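Local coordinates for EDD domain protein, DegV family (PDB 5V85) that probably binds fatty acids and here holds a vaccenic acid along a buried pocket, at residues 106-111 / 215-220; 138-143 / 293-298; 176-181 / 207-212; 183-188 / 285-290. One frame throughout, in Å; residues are numbered along the deposited sequence.

Interaction 1: residues 106-111 / 215-220. With VCA (vaccenic acid), chain H.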
# COMPACT_ATOMS: atom_id res chain seq x y z
N ALA B 106 -7.32 10.91 7.31
CA ALA B 106 -8.24 11.81 6.62
C ALA B 106 -9.70 11.38 6.79
O ALA B 106 -10.59 12.22 6.64
CB ALA B 106 -7.89 11.89 5.14
N GLU B 107 -9.95 10.11 7.09
CA GLU B 107 -11.31 9.64 7.29
C GLU B 107 -11.83 9.90 8.70
O GLU B 107 -13.04 9.74 8.94
CB GLU B 107 -11.40 8.14 7.00
CG GLU B 107 -11.12 7.77 5.56
CD GLU B 107 -12.23 8.20 4.62
OE1 GLU B 107 -13.41 7.97 4.95
OE2 GLU B 107 -11.91 8.78 3.56
N LEU B 108 -10.97 10.30 9.63
CA LEU B 108 -11.37 10.53 11.01
C LEU B 108 -11.33 11.99 11.43
O LEU B 108 -11.83 12.32 12.51
CB LEU B 108 -10.48 9.72 11.97
CG LEU B 108 -10.46 8.21 11.77
CD1 LEU B 108 -9.47 7.57 12.73
CD2 LEU B 108 -11.86 7.63 11.95
N SER B 109 -10.74 12.87 10.62
CA SER B 109 -10.53 14.25 11.03
C SER B 109 -10.28 15.10 9.80
O SER B 109 -9.79 14.61 8.77
CB SER B 109 -9.34 14.36 12.00
OG SER B 109 -8.90 15.70 12.13
N GLY B 110 -10.61 16.39 9.91
CA GLY B 110 -10.26 17.34 8.88
C GLY B 110 -8.82 17.79 8.90
O GLY B 110 -8.43 18.64 8.09
N SER B 111 -8.00 17.24 9.81
CA SER B 111 -6.63 17.70 9.96
C SER B 111 -5.83 17.54 8.67
O SER B 111 -5.09 18.45 8.28
CB SER B 111 -5.95 16.94 11.11
OG SER B 111 -4.60 17.36 11.26
N GLY B 215 -8.04 3.95 6.24
CA GLY B 215 -7.97 4.85 7.37
C GLY B 215 -9.22 4.95 8.21
O GLY B 215 -9.33 5.86 9.04
N THR B 216 -10.19 4.05 8.01
CA THR B 216 -11.36 3.99 8.86
C THR B 216 -11.14 2.96 9.96
O THR B 216 -10.16 2.22 9.97
CB THR B 216 -12.61 3.63 8.04
OG1 THR B 216 -12.43 2.36 7.43
CG2 THR B 216 -12.86 4.68 6.97
N ILE B 217 -12.08 2.93 10.90
CA ILE B 217 -12.04 1.98 12.01
C ILE B 217 -12.97 0.82 11.70
O ILE B 217 -14.07 1.01 11.16
CB ILE B 217 -12.42 2.67 13.33
CG1 ILE B 217 -11.42 3.79 13.65
CG2 ILE B 217 -12.48 1.66 14.48
CD1 ILE B 217 -11.88 4.71 14.77
N CYS B 218 -12.52 -0.39 12.02
CA CYS B 218 -13.34 -1.58 11.90
C CYS B 218 -13.16 -2.42 13.15
O CYS B 218 -12.26 -2.19 13.96
CB CYS B 218 -12.97 -2.40 10.65
SG CYS B 218 -11.33 -3.16 10.77
N GLN B 219 -14.05 -3.40 13.32
CA GLN B 219 -13.90 -4.38 14.39
C GLN B 219 -13.14 -5.58 13.85
O GLN B 219 -13.56 -6.20 12.86
CB GLN B 219 -15.27 -4.80 14.94
CG GLN B 219 -15.19 -5.72 16.14
CD GLN B 219 -16.56 -6.10 16.68
OE1 GLN B 219 -17.34 -5.23 17.08
NE2 GLN B 219 -16.85 -7.39 16.70
N LYS B 220 -12.00 -5.90 14.47
CA LYS B 220 -11.19 -7.03 14.04
C LYS B 220 -11.60 -8.32 14.73
O LYS B 220 -11.63 -9.38 14.10
CB LYS B 220 -9.71 -6.75 14.30
CG LYS B 220 -9.18 -5.47 13.68
CD LYS B 220 -9.11 -5.57 12.17
CE LYS B 220 -8.03 -6.53 11.72
NZ LYS B 220 -7.92 -6.57 10.23
O2 VCA H . -10.65 16.55 13.90
C1 VCA H . -10.85 16.24 15.10
O1 VCA H . -11.70 16.87 15.78
C2 VCA H . -10.06 15.09 15.74
C3 VCA H . -10.83 13.78 15.60
C4 VCA H . -9.90 12.60 15.90
C5 VCA H . -10.71 11.31 15.99
C6 VCA H . -9.78 10.10 16.03
C7 VCA H . -8.90 10.15 17.28
C8 VCA H . -8.36 8.76 17.62
C9 VCA H . -7.46 8.86 18.85
C10 VCA H . -6.86 7.50 19.20
C11 VCA H . -7.94 6.57 19.74
C12 VCA H . -8.15 5.36 19.20
C13 VCA H . -7.24 4.84 18.08
C14 VCA H . -7.90 5.04 16.72
C15 VCA H . -7.11 4.33 15.62
C16 VCA H . -7.56 4.86 14.26
C17 VCA H . -7.05 3.95 13.14
C18 VCA H . -7.56 4.46 11.79
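In the fatty-acid pocket of this DegV-family protein, Leu108 and Ile217 form part of the wall beside the vaccenic acid, crossing nearly at right angles with CD2 of Leu108 4.1 Å from CD1 of Ile217. The other branch of Leu108 serves the lipid: its CD1 lies 3.7 Å from C16, near the methyl end. Gly215 O, which also bonds to Ser105 OG, stands 3.8 Å from Leu108 CG and 3.6 Å from vaccenic acid C18. Glu107 and Thr216 run alongside one another, CB of Glu107 meeting CG2 of Thr216 at 3.8 Å, and the positive phi of Gly215 (97°) suits a residue without a CB. At the carboxylate end, chi1 of 165° turns Ser109 OG opposite its backbone N, where it donates to lipid O2 over 2.6 Å and accepts from Ser111 N at 2.9 Å as a cap. With an alanine here, lipid O2 would probably lose this hydrogen bond, leaving Thr80 to hold the carboxylate, and the Ser111 amide its capping acceptor. Residues 106-111 connect strand 98-103 with helix 111-125, whereas 215-220 lead into strand 217-224, outermost within this chain in the second sheet, so the contact joins both sheets beside the lipid.

Interaction 2: residues 138-143 / 293-298. With VCA (vaccenic acid), chain H.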
# COMPACT_ATOMS: atom_id res chain seq x y z
N SER B 138 -4.24 6.73 10.30
CA SER B 138 -4.07 6.14 11.61
C SER B 138 -4.33 7.25 12.61
O SER B 138 -5.00 8.24 12.30
CB SER B 138 -2.68 5.49 11.73
OG SER B 138 -2.46 4.94 13.02
N ALA B 139 -3.77 7.11 13.80
CA ALA B 139 -3.88 8.11 14.84
C ALA B 139 -2.84 7.76 15.87
O ALA B 139 -2.19 6.71 15.79
CB ALA B 139 -5.29 8.14 15.45
N SER B 140 -2.67 8.66 16.84
CA SER B 140 -1.86 8.41 18.03
C SER B 140 -0.46 7.98 17.59
O SER B 140 0.16 8.68 16.77
CB SER B 140 -2.60 7.42 18.92
OG SER B 140 -1.85 7.13 20.09
N VAL B 141 0.06 6.85 18.07
CA VAL B 141 1.43 6.46 17.76
C VAL B 141 1.62 6.04 16.31
O VAL B 141 2.77 5.88 15.88
CB VAL B 141 1.89 5.33 18.70
CG1 VAL B 141 2.25 5.91 20.05
CG2 VAL B 141 0.82 4.26 18.83
N GLY B 142 0.54 5.84 15.56
CA GLY B 142 0.69 5.67 14.12
C GLY B 142 1.35 6.88 13.48
O GLY B 142 2.21 6.74 12.61
N GLU B 143 0.95 8.07 13.92
CA GLU B 143 1.60 9.30 13.45
C GLU B 143 3.03 9.39 13.97
O GLU B 143 3.93 9.79 13.23
CB GLU B 143 0.79 10.51 13.92
CG GLU B 143 -0.68 10.45 13.52
CD GLU B 143 -1.46 11.65 14.02
OE1 GLU B 143 -2.59 11.44 14.51
OE2 GLU B 143 -0.95 12.78 13.90
N GLY B 293 -7.66 2.92 27.87
CA GLY B 293 -7.50 2.53 26.48
C GLY B 293 -6.07 2.15 26.14
O GLY B 293 -5.10 2.64 26.73
N ILE B 294 -5.93 1.27 25.14
CA ILE B 294 -4.65 0.77 24.68
C ILE B 294 -4.63 0.82 23.15
O ILE B 294 -5.58 0.38 22.51
CB ILE B 294 -4.39 -0.68 25.16
CG1 ILE B 294 -4.06 -0.69 26.65
CG2 ILE B 294 -3.27 -1.33 24.35
CD1 ILE B 294 -2.61 -0.35 26.96
N ILE B 295 -3.55 1.36 22.59
CA ILE B 295 -3.37 1.48 21.14
C ILE B 295 -2.03 0.86 20.77
O ILE B 295 -1.01 1.15 21.40
CB ILE B 295 -3.43 2.95 20.68
CG1 ILE B 295 -4.74 3.60 21.12
CG2 ILE B 295 -3.25 3.04 19.16
CD1 ILE B 295 -4.70 5.11 21.09
N VAL B 296 -2.03 0.01 19.74
CA VAL B 296 -0.82 -0.67 19.28
C VAL B 296 -0.66 -0.43 17.78
O VAL B 296 -1.61 -0.61 17.01
CB VAL B 296 -0.87 -2.18 19.56
CG1 VAL B 296 0.37 -2.87 18.99
CG2 VAL B 296 -1.00 -2.44 21.05
N VAL B 297 0.54 -0.03 17.37
CA VAL B 297 0.86 0.19 15.97
C VAL B 297 2.23 -0.40 15.67
O VAL B 297 3.17 -0.24 16.46
CB VAL B 297 0.84 1.70 15.60
CG1 VAL B 297 1.24 1.89 14.15
CG2 VAL B 297 -0.53 2.30 15.85
N VAL B 298 2.33 -1.09 14.54
CA VAL B 298 3.62 -1.54 14.02
C VAL B 298 3.52 -1.60 12.50
O VAL B 298 2.44 -1.83 11.95
CB VAL B 298 4.03 -2.90 14.63
CG1 VAL B 298 3.15 -4.02 14.10
CG2 VAL B 298 5.50 -3.19 14.34
OXT VAL B 298 4.50 -1.40 11.78
O2 VCA H . -10.65 16.55 13.90
C1 VCA H . -10.85 16.24 15.10
O1 VCA H . -11.70 16.87 15.78
C2 VCA H . -10.06 15.09 15.74
C3 VCA H . -10.83 13.78 15.60
C4 VCA H . -9.90 12.60 15.90
C5 VCA H . -10.71 11.31 15.99
C6 VCA H . -9.78 10.10 16.03
C7 VCA H . -8.90 10.15 17.28
C8 VCA H . -8.36 8.76 17.62
C9 VCA H . -7.46 8.86 18.85
C10 VCA H . -6.86 7.50 19.20
C11 VCA H . -7.94 6.57 19.74
C12 VCA H . -8.15 5.36 19.20
C13 VCA H . -7.24 4.84 18.08
C14 VCA H . -7.90 5.04 16.72
C15 VCA H . -7.11 4.33 15.62
C16 VCA H . -7.56 4.86 14.26
C17 VCA H . -7.05 3.95 13.14
C18 VCA H . -7.56 4.46 11.79
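Val141, in the first turn of helix 141-155, packs on Val297 and Ile295 of strand 294-297, a helix-on-sheet contact within the two-sheet DegV fold. The apolar part is led by CG2 of Val141, which sits between its own backbone N and carbonyl carbon (chi1 -78° for CG1) and lies 3.8 Å from CG2 of Val297; the two valines pass one another pointing opposite ways. The same Val141 methyl reaches CG2 of Ile295 at 4.3 Å. Backbone also takes part: Gly142 N comes within 3.7 Å of Val297 CG2, while donating to Ala139 O at 2.9 Å, and a CB on Gly142 would collide with Ser138 OG. No hydrogen bond crosses the contact. The polar ends are satisfied outside it, Ser140 OG by Glu31 and Ser138 OG by Thr176, so the serines offer the strand mainly packing surface. Val296 points to the other side of the sheet, against helices 226-240 and 257-270. Lipid contacts complete the account. Ala139 CB approaches C8 of vaccenic acid at 3.8 Å, and CD1 of Ile295 rests 3.6 Å from Ser140 OG and 3.7 Å from lipid C10.

Interaction 3: residues 176-181 / 207-212. With VCA (vaccenic acid), chain H.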
# COMPACT_ATOMS: atom_id res chain seq x y z
N THR B 176 -2.97 -0.48 12.60
CA THR B 176 -3.32 0.04 13.91
C THR B 176 -4.38 -0.85 14.56
O THR B 176 -5.27 -1.35 13.88
CB THR B 176 -3.84 1.49 13.80
OG1 THR B 176 -2.89 2.29 13.09
CG2 THR B 176 -4.07 2.09 15.19
N TYR B 177 -4.25 -1.05 15.87
CA TYR B 177 -5.16 -1.87 16.64
C TYR B 177 -5.39 -1.19 17.99
O TYR B 177 -4.49 -0.51 18.50
CB TYR B 177 -4.62 -3.29 16.87
CG TYR B 177 -4.01 -3.92 15.64
CD1 TYR B 177 -2.72 -3.58 15.22
CD2 TYR B 177 -4.71 -4.85 14.89
CE1 TYR B 177 -2.17 -4.15 14.09
CE2 TYR B 177 -4.16 -5.43 13.76
CZ TYR B 177 -2.89 -5.07 13.37
OH TYR B 177 -2.33 -5.64 12.25
N PHE B 178 -6.58 -1.37 18.55
CA PHE B 178 -6.81 -0.82 19.88
C PHE B 178 -7.97 -1.52 20.56
O PHE B 178 -8.87 -2.06 19.90
CB PHE B 178 -7.04 0.71 19.82
CG PHE B 178 -8.23 1.14 19.00
CD1 PHE B 178 -8.15 1.22 17.62
CD2 PHE B 178 -9.40 1.54 19.62
CE1 PHE B 178 -9.23 1.64 16.87
CE2 PHE B 178 -10.49 1.97 18.88
CZ PHE B 178 -10.40 2.02 17.50
N VAL B 179 -7.91 -1.54 21.89
CA VAL B 179 -8.98 -2.02 22.75
C VAL B 179 -9.25 -0.93 23.78
O VAL B 179 -8.32 -0.46 24.44
CB VAL B 179 -8.60 -3.34 23.46
CG1 VAL B 179 -9.69 -3.75 24.45
CG2 VAL B 179 -8.35 -4.45 22.45
N LEU B 180 -10.51 -0.54 23.91
CA LEU B 180 -10.90 0.52 24.83
C LEU B 180 -11.85 -0.01 25.89
O LEU B 180 -12.54 -1.01 25.70
CB LEU B 180 -11.58 1.69 24.09
CG LEU B 180 -10.84 2.29 22.90
CD1 LEU B 180 -11.62 3.48 22.35
CD2 LEU B 180 -9.44 2.70 23.30
N GLU B 181 -11.87 0.68 27.03
CA GLU B 181 -12.91 0.44 28.03
C GLU B 181 -14.19 1.18 27.69
O GLU B 181 -15.28 0.73 28.05
CB GLU B 181 -12.41 0.87 29.41
CG GLU B 181 -11.14 0.17 29.87
CD GLU B 181 -11.42 -1.09 30.65
OE1 GLU B 181 -12.54 -1.63 30.54
OE2 GLU B 181 -10.52 -1.55 31.39
N PRO B 207 -14.66 -5.50 22.23
CA PRO B 207 -14.26 -5.64 20.82
C PRO B 207 -12.81 -5.22 20.63
O PRO B 207 -12.30 -4.33 21.31
CB PRO B 207 -15.21 -4.69 20.09
CG PRO B 207 -15.59 -3.68 21.11
CD PRO B 207 -15.60 -4.39 22.43
N ILE B 208 -12.13 -5.91 19.72
CA ILE B 208 -10.78 -5.55 19.30
C ILE B 208 -10.93 -4.74 18.02
O ILE B 208 -11.37 -5.26 16.99
CB ILE B 208 -9.89 -6.78 19.10
CG1 ILE B 208 -9.56 -7.43 20.45
CG2 ILE B 208 -8.60 -6.38 18.41
CD1 ILE B 208 -10.58 -8.43 20.93
N MSE B 209 -10.60 -3.45 18.10
CA MSE B 209 -10.78 -2.55 16.98
C MSE B 209 -9.48 -2.38 16.21
O MSE B 209 -8.40 -2.74 16.69
CB MSE B 209 -11.28 -1.19 17.46
CG MSE B 209 -12.52 -1.25 18.33
SE MSE B 209 -14.07 -1.81 17.28
CE MSE B 209 -15.49 -1.10 18.40
N GLY B 210 -9.57 -1.83 15.01
CA GLY B 210 -8.37 -1.63 14.22
C GLY B 210 -8.64 -0.74 13.03
O GLY B 210 -9.78 -0.41 12.71
N SER B 211 -7.55 -0.36 12.37
CA SER B 211 -7.61 0.42 11.15
C SER B 211 -7.93 -0.47 9.95
O SER B 211 -7.64 -1.67 9.95
CB SER B 211 -6.29 1.14 10.91
OG SER B 211 -5.25 0.19 10.69
N THR B 212 -8.53 0.14 8.94
CA THR B 212 -8.60 -0.41 7.59
C THR B 212 -7.54 0.27 6.73
O THR B 212 -7.01 1.32 7.10
CB THR B 212 -9.99 -0.19 6.99
OG1 THR B 212 -10.18 1.21 6.73
CG2 THR B 212 -11.07 -0.69 7.93
O2 VCA H . -10.65 16.55 13.90
C1 VCA H . -10.85 16.24 15.10
O1 VCA H . -11.70 16.87 15.78
C2 VCA H . -10.06 15.09 15.74
C3 VCA H . -10.83 13.78 15.60
C4 VCA H . -9.90 12.60 15.90
C5 VCA H . -10.71 11.31 15.99
C6 VCA H . -9.78 10.10 16.03
C7 VCA H . -8.90 10.15 17.28
C8 VCA H . -8.36 8.76 17.62
C9 VCA H . -7.46 8.86 18.85
C10 VCA H . -6.86 7.50 19.20
C11 VCA H . -7.94 6.57 19.74
C12 VCA H . -8.15 5.36 19.20
C13 VCA H . -7.24 4.84 18.08
C14 VCA H . -7.90 5.04 16.72
C15 VCA H . -7.11 4.33 15.62
C16 VCA H . -7.56 4.86 14.26
C17 VCA H . -7.05 3.95 13.14
C18 VCA H . -7.56 4.46 11.79
O HOH W 1 -2.81 1.95 10.35
O HOH W 2 -5.81 -3.06 11.71
O HOH W 3 -12.60 -1.79 22.35
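Thr176 O is gripped twice, by Ser211 N at 2.9 Å and by a water that donates to it over 2.8 Å; the same water donates to Ser211 O, so the end of the strand pair is tied by both backbone and solvent. A second water bridges Thr176 OG1 and Ser211 OG; Thr176 OG1 is also hydrogen-bonded to Ser138 OG. Strands 176-179 and 207-211 run antiparallel, and Phe178 with Met209 is the hydrogen-bonded pair. Phe178 N donates to Met209 O at 2.9 Å from well above the carbonyl plane (49° out of it), whereas Met209 N approaches Phe178 O, also at 2.9 Å, nearly in line with the C=O bond. Beside them Tyr177 and Gly210 form a non-hydrogen-bonded pair with their CA atoms only 4.0 Å apart; a CB on Gly210 would press tightly on Thr176 O. With chi1 of 60°, Phe178 holds CG between its backbone N and carbonyl carbon, and the ring lies across the Met209 side chain. CB of Met209, a selenomethionine, makes a CH-pi contact 3.5 Å from the ring centroid, over one face. The opposite face carries C13 and C14 of vaccenic acid, and the CG of Leu180 lies at the ring edge. CB of Ser211 is 3.7 Å from lipid C18, and Thr176 CG2 is 3.8 Å from C15. The backbone bonds fix the sheet while the Phe178 ring, sandwiched between a side chain and the lipid tail, presents a purely apolar surface to the pocket, consistent with fatty-acid binding.

Interaction 4: residues 183-188 / 285-290. With VCA (vaccenic acid), chain H.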
# COMPACT_ATOMS: atom_id res chain seq x y z
N LEU B 183 -16.00 3.13 24.43
CA LEU B 183 -16.05 3.49 23.02
C LEU B 183 -17.03 4.62 22.73
O LEU B 183 -17.23 4.96 21.56
CB LEU B 183 -16.44 2.27 22.18
CG LEU B 183 -15.43 1.12 22.09
CD1 LEU B 183 -16.17 -0.19 21.91
CD2 LEU B 183 -14.46 1.36 20.94
N ASP B 184 -17.62 5.23 23.76
CA ASP B 184 -18.74 6.14 23.54
C ASP B 184 -18.31 7.42 22.84
O ASP B 184 -19.07 7.99 22.06
CB ASP B 184 -19.42 6.47 24.87
CG ASP B 184 -20.05 5.26 25.52
OD1 ASP B 184 -20.15 4.21 24.85
OD2 ASP B 184 -20.44 5.36 26.71
N THR B 185 -17.09 7.90 23.12
CA THR B 185 -16.66 9.16 22.52
C THR B 185 -16.46 9.01 21.02
O THR B 185 -16.91 9.86 20.24
CB THR B 185 -15.39 9.66 23.19
OG1 THR B 185 -15.53 9.59 24.61
CG2 THR B 185 -15.11 11.11 22.79
N LEU B 186 -15.81 7.93 20.59
CA LEU B 186 -15.71 7.65 19.16
C LEU B 186 -17.09 7.44 18.54
O LEU B 186 -17.35 7.89 17.42
CB LEU B 186 -14.83 6.42 18.93
CG LEU B 186 -13.32 6.59 19.12
CD1 LEU B 186 -12.65 5.23 19.27
CD2 LEU B 186 -12.71 7.36 17.97
N ARG B 187 -17.99 6.76 19.26
CA ARG B 187 -19.32 6.47 18.72
C ARG B 187 -20.15 7.74 18.59
O ARG B 187 -20.75 8.00 17.54
CB ARG B 187 -20.03 5.44 19.59
CG ARG B 187 -21.50 5.23 19.23
CD ARG B 187 -21.65 4.43 17.95
NE ARG B 187 -21.13 3.07 18.08
CZ ARG B 187 -20.97 2.22 17.07
NH1 ARG B 187 -21.29 2.60 15.84
NH2 ARG B 187 -20.49 1.01 17.29
N LYS B 188 -20.21 8.54 19.66
CA LYS B 188 -21.04 9.74 19.64
C LYS B 188 -20.54 10.78 18.64
O LYS B 188 -21.34 11.58 18.14
CB LYS B 188 -21.12 10.36 21.04
CG LYS B 188 -21.91 9.54 22.05
CD LYS B 188 -22.54 10.42 23.11
CE LYS B 188 -22.45 9.79 24.49
NZ LYS B 188 -21.24 10.25 25.24
N SER B 285 -5.76 11.81 21.72
CA SER B 285 -5.86 10.36 21.92
C SER B 285 -6.58 10.03 23.22
O SER B 285 -7.36 9.07 23.27
CB SER B 285 -4.46 9.74 21.90
OG SER B 285 -3.82 9.93 20.65
N THR B 286 -6.34 10.81 24.27
CA THR B 286 -7.01 10.58 25.55
C THR B 286 -8.52 10.78 25.42
O THR B 286 -9.31 9.98 25.94
CB THR B 286 -6.44 11.50 26.62
OG1 THR B 286 -5.08 11.12 26.90
CG2 THR B 286 -7.26 11.44 27.90
N VAL B 287 -8.93 11.84 24.72
CA VAL B 287 -10.35 12.14 24.57
C VAL B 287 -11.09 10.98 23.92
O VAL B 287 -12.21 10.64 24.32
CB VAL B 287 -10.53 13.45 23.77
CG1 VAL B 287 -11.94 13.55 23.20
CG2 VAL B 287 -10.21 14.66 24.64
N TYR B 288 -10.48 10.34 22.93
CA TYR B 288 -11.17 9.31 22.18
C TYR B 288 -10.86 7.89 22.65
O TYR B 288 -11.70 7.00 22.49
CB TYR B 288 -10.86 9.45 20.68
CG TYR B 288 -11.57 10.64 20.08
CD1 TYR B 288 -12.91 10.58 19.74
CD2 TYR B 288 -10.89 11.84 19.87
CE1 TYR B 288 -13.57 11.66 19.20
CE2 TYR B 288 -11.54 12.94 19.33
CZ TYR B 288 -12.88 12.84 19.00
OH TYR B 288 -13.54 13.92 18.46
N ALA B 289 -9.68 7.66 23.23
CA ALA B 289 -9.41 6.34 23.79
C ALA B 289 -10.04 6.15 25.16
O ALA B 289 -10.45 5.04 25.50
CB ALA B 289 -7.90 6.09 23.87
N ASN B 290 -10.11 7.23 25.95
CA ASN B 290 -10.67 7.25 27.30
C ASN B 290 -9.83 6.44 28.29
O ASN B 290 -8.92 5.71 27.91
CB ASN B 290 -12.12 6.74 27.29
CG ASN B 290 -13.09 7.80 26.82
OD1 ASN B 290 -13.82 7.61 25.85
ND2 ASN B 290 -13.11 8.94 27.51
O2 VCA H . -10.65 16.55 13.90
C1 VCA H . -10.85 16.24 15.10
O1 VCA H . -11.70 16.87 15.78
C2 VCA H . -10.06 15.09 15.74
C3 VCA H . -10.83 13.78 15.60
C4 VCA H . -9.90 12.60 15.90
C5 VCA H . -10.71 11.31 15.99
C6 VCA H . -9.78 10.10 16.03
C7 VCA H . -8.90 10.15 17.28
C8 VCA H . -8.36 8.76 17.62
C9 VCA H . -7.46 8.86 18.85
C10 VCA H . -6.86 7.50 19.20
C11 VCA H . -7.94 6.57 19.74
C12 VCA H . -8.15 5.36 19.20
C13 VCA H . -7.24 4.84 18.08
C14 VCA H . -7.90 5.04 16.72
C15 VCA H . -7.11 4.33 15.62
C16 VCA H . -7.56 4.86 14.26
C17 VCA H . -7.05 3.95 13.14
C18 VCA H . -7.56 4.46 11.79
O HOH W 4 -13.91 11.19 26.19
O HOH W 5 -14.36 6.57 22.78
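Tyr288 lays its ring beside the lipid and tucks its CD1 corner against Leu186 and Thr185. CD2 of Leu186 comes to 3.7 Å from Tyr288 CD1, and CG2 of Thr185 to 3.8 Å from the same atom; the Thr185 side chain stands roughly perpendicular to that of Tyr288. One ring face is covered by vaccenic acid, whose C5 stands 3.8 Å above the plane of Tyr288, and CG1 of Val287 lies over the opposite face. On the lipid side, C7 lies 3.7 Å from Tyr288 CD2. The torsion that sets CG opposite the carbonyl carbon (chi1 -73°) sends the ring toward the carboxylate half of the lipid, where Tyr288 OH bonds to Thr80 and to Asn189. Since Thr80 itself binds the lipid, Tyr288 probably acts in the second shell, positioning Thr80. A leucine in place of Tyr288 would probably leave Thr80 and Asn189 without this hydroxyl partner and uncover one side of the lipid chain between C3 and C7. Thr185 meets the backbone of the other helix: its CG2 packs 3.3 Å from Val287 O, and a bridging water donates to both Thr185 OG1 (2.8 Å) and Val287 O (2.6 Å). Helical segments 184-188 and 285-289 are nearly perpendicular (89° between N-to-C directions), their axes 8.6 Å apart at closest approach. Helix 184-188 follows strand 176-179, and Leu183 just before it touches strand 205-211, while helix 283-289 runs on to strand 294-297 and packs with Thr286 against helix 64-73.

How the interactions relate
All four interactions touch the same vaccenic acid, with centres 9 to 14 Å apart. Interactions 1, 2 and 3 share the second sheet, in which strands 217-224, 205-211, 176-179 and 294-297 are successive neighbours; interaction 4 sets the helix after 176-179 against the one before 294-297. Along the chain come 106-111, 138-143, 176-181 and 183-188, then 207-212, 215-220, 285-290 and 293-298, so interaction 3 falls within the spans of both 1 and 2. Probable backbone hydrogen bonds tie interaction 3 to 1 and 2, interaction 4 meets the other three by packing, and 1 and 2 do not touch. Distant parts of the sequence thereby enclose one lipid pocket.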